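Local coordinates for protein RNA-dependent RNA polymerase (Qualyub virus, PDB 6DX1) that probably acts, through its viral ovarian tumor (OTU) domain, as a cysteine protease that removes ubiquitin from conjugated proteins, at residues A[25-30]-A[122-127]. Sequence-based numbering, arbitrary orientation.
Sequences SYREFF and DDVWVT
At the end of an antiparallel strand pair, where strand 17-25 runs out beside the start of strand 125-132, Ser25 and Trp125 form a non-hydrogen-bonded pair, and Ser25 CB sits squarely over the six-membered ring of Trp125, 4.2 Å from its centroid, in a CH-pi contact. One residue on, Tyr26 N donates to Val124 O (3.0 Å), which also receives a bond from a water held by Ser25 OG, Arg27 N and Arg27 NH1. Two side chains then reach across to Asp123. Tyr26 CG lies between the backbone N and the carbonyl carbon (chi1 71°), which lays the ring along the 123-124 backbone, and its OH donates to Asp123 OD1 (2.8 Å) from above the carboxylate plane; Lys32 is a second, charged partner of that oxygen. Arg27, extended from CG to NE, comes end-on: NH1 donates to Asp123 O (2.8 Å), while NH2 makes a salt bridge to Asp123 OD2 (3.2 Å). Asp122 OD1 accepts from Val124 N, an Asx turn, and from Trp125 N. On the buried side, Tyr26 CB packs on Val126 CG2. Thus the loop after strand 17-25 grips the Asx turn entering strand 125-132, its antiparallel neighbour in the OTU-fold sheet.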
loop_
_atom_site.group_PDB
_atom_site.type_symbol
_atom_site.label_atom_id
_atom_site.label_comp_id
_atom_site.label_asym_id
_atom_site.label_seq_id
_atom_site.Cartn_x
_atom_site.Cartn_y
_atom_site.Cartn_z
ATOM N N SER A 25 -15.481 10.445 6.248
ATOM C CA SER A 25 -15.528 10.936 4.878
ATOM C C SER A 25 -14.112 11.340 4.482
ATOM O O SER A 25 -13.519 12.214 5.122
ATOM C CB SER A 25 -16.502 12.114 4.793
ATOM O OG SER A 25 -16.389 12.808 3.561
ATOM N N TYR A 26 -13.531 10.664 3.477
ATOM C CA TYR A 26 -12.098 10.852 3.257
ATOM C C TYR A 26 -11.769 12.285 2.845
ATOM O O TYR A 26 -10.662 12.757 3.120
ATOM C CB TYR A 26 -11.545 9.840 2.241
ATOM C CG TYR A 26 -11.943 10.008 0.778
ATOM C CD1 TYR A 26 -11.374 11.002 -0.013
ATOM C CD2 TYR A 26 -12.840 9.127 0.180
ATOM C CE1 TYR A 26 -11.727 11.144 -1.361
ATOM C CE2 TYR A 26 -13.190 9.253 -1.171
ATOM C CZ TYR A 26 -12.630 10.267 -1.926
ATOM O OH TYR A 26 -12.974 10.403 -3.255
ATOM N N ARG A 27 -12.717 12.992 2.220
ATOM C CA ARG A 27 -12.458 14.367 1.796
ATOM C C ARG A 27 -12.222 15.311 2.970
ATOM O O ARG A 27 -11.710 16.424 2.769
ATOM C CB ARG A 27 -13.625 14.879 0.953
ATOM C CG ARG A 27 -13.594 14.433 -0.493
ATOM C CD ARG A 27 -14.907 14.773 -1.190
ATOM N NE ARG A 27 -15.000 14.165 -2.516
ATOM C CZ ARG A 27 -15.401 12.917 -2.734
ATOM N NH1 ARG A 27 -15.739 12.141 -1.706
ATOM N NH2 ARG A 27 -15.458 12.438 -3.973
ATOM N N GLU A 28 -12.589 14.914 4.190
ATOM C CA GLU A 28 -12.301 15.768 5.332
ATOM C C GLU A 28 -10.818 15.750 5.696
ATOM O O GLU A 28 -10.322 16.711 6.301
ATOM C CB GLU A 28 -13.181 15.362 6.526
ATOM C CG GLU A 28 -12.550 15.567 7.908
ATOM C CD GLU A 28 -13.538 15.414 9.067
ATOM O OE1 GLU A 28 -14.319 14.437 9.080
ATOM O OE2 GLU A 28 -13.509 16.265 9.986
ATOM N N PHE A 29 -10.076 14.721 5.261
ATOM C CA PHE A 29 -8.680 14.551 5.625
ATOM C C PHE A 29 -7.722 14.471 4.451
ATOM O O PHE A 29 -6.513 14.609 4.661
ATOM C CB PHE A 29 -8.493 13.271 6.457
ATOM C CG PHE A 29 -9.262 13.279 7.738
ATOM C CD1 PHE A 29 -8.749 13.920 8.851
ATOM C CD2 PHE A 29 -10.503 12.676 7.823
ATOM C CE1 PHE A 29 -9.462 13.951 10.038
ATOM C CE2 PHE A 29 -11.214 12.692 9.011
ATOM C CZ PHE A 29 -10.691 13.339 10.117
ATOM N N PHE A 30 -8.215 14.246 3.237
ATOM C CA PHE A 30 -7.362 13.949 2.097
ATOM C C PHE A 30 -7.918 14.589 0.839
ATOM O O PHE A 30 -9.123 14.808 0.711
ATOM C CB PHE A 30 -7.286 12.447 1.790
ATOM C CG PHE A 30 -6.781 11.590 2.911
ATOM C CD1 PHE A 30 -5.422 11.468 3.160
ATOM C CD2 PHE A 30 -7.672 10.822 3.653
ATOM C CE1 PHE A 30 -4.957 10.619 4.160
ATOM C CE2 PHE A 30 -7.213 9.980 4.652
ATOM C CZ PHE A 30 -5.860 9.878 4.906
ATOM N N ASP A 122 -18.045 3.706 -1.840
ATOM C CA ASP A 122 -19.033 4.627 -2.394
ATOM C C ASP A 122 -18.410 5.956 -2.806
ATOM O O ASP A 122 -19.133 6.939 -2.995
ATOM C CB ASP A 122 -20.182 4.849 -1.398
ATOM C CG ASP A 122 -19.729 5.523 -0.102
ATOM O OD1 ASP A 122 -18.533 5.836 0.032
ATOM O OD2 ASP A 122 -20.581 5.740 0.794
ATOM N N ASP A 123 -17.079 6.001 -2.943
ATOM C CA ASP A 123 -16.298 7.205 -3.257
ATOM C C ASP A 123 -16.509 8.354 -2.264
ATOM O O ASP A 123 -16.220 9.515 -2.585
ATOM C CB ASP A 123 -16.558 7.707 -4.691
ATOM C CG ASP A 123 -15.530 8.755 -5.132
ATOM O OD1 ASP A 123 -14.317 8.539 -4.901
ATOM O OD2 ASP A 123 -15.937 9.810 -5.671
ATOM N N VAL A 124 -16.975 8.079 -1.040
ATOM C CA VAL A 124 -17.133 9.131 -0.039
ATOM C C VAL A 124 -16.623 8.660 1.315
ATOM O O VAL A 124 -15.788 9.326 1.938
ATOM C CB VAL A 124 -18.604 9.576 0.080
ATOM C CG1 VAL A 124 -18.749 10.628 1.171
ATOM C CG2 VAL A 124 -19.110 10.110 -1.262
ATOM N N TRP A 125 -17.130 7.512 1.772
ATOM C CA TRP A 125 -16.927 7.044 3.139
ATOM C C TRP A 125 -15.905 5.916 3.177
ATOM O O TRP A 125 -16.076 4.887 2.514
ATOM C CB TRP A 125 -18.260 6.583 3.741
ATOM C CG TRP A 125 -19.117 7.744 4.120
ATOM C CD1 TRP A 125 -20.076 8.354 3.360
ATOM C CD2 TRP A 125 -19.058 8.465 5.348
ATOM N NE1 TRP A 125 -20.626 9.407 4.055
ATOM C CE2 TRP A 125 -20.017 9.493 5.278
ATOM C CE3 TRP A 125 -18.298 8.324 6.514
ATOM C CZ2 TRP A 125 -20.233 10.378 6.327
ATOM C CZ3 TRP A 125 -18.510 9.206 7.555
ATOM C CH2 TRP A 125 -19.466 10.225 7.451
ATOM N N VAL A 126 -14.853 6.112 3.962
ATOM C CA VAL A 126 -13.964 5.025 4.346
ATOM C C VAL A 126 -14.581 4.310 5.537
ATOM O O VAL A 126 -15.147 4.953 6.426
ATOM C CB VAL A 126 -12.572 5.581 4.694
ATOM C CG1 VAL A 126 -11.729 4.524 5.404
ATOM C CG2 VAL A 126 -11.854 6.080 3.428
ATOM N N THR A 127 -14.487 2.975 5.563
ATOM C CA THR A 127 -15.028 2.202 6.678
ATOM C C THR A 127 -14.014 1.297 7.364
ATOM O O THR A 127 -14.315 0.779 8.449
ATOM C CB THR A 127 -16.218 1.341 6.220
ATOM O OG1 THR A 127 -15.781 0.388 5.234
ATOM C CG2 THR A 127 -17.333 2.231 5.664
HETATM O O HOH W 1 -15.343 11.982 1.170
#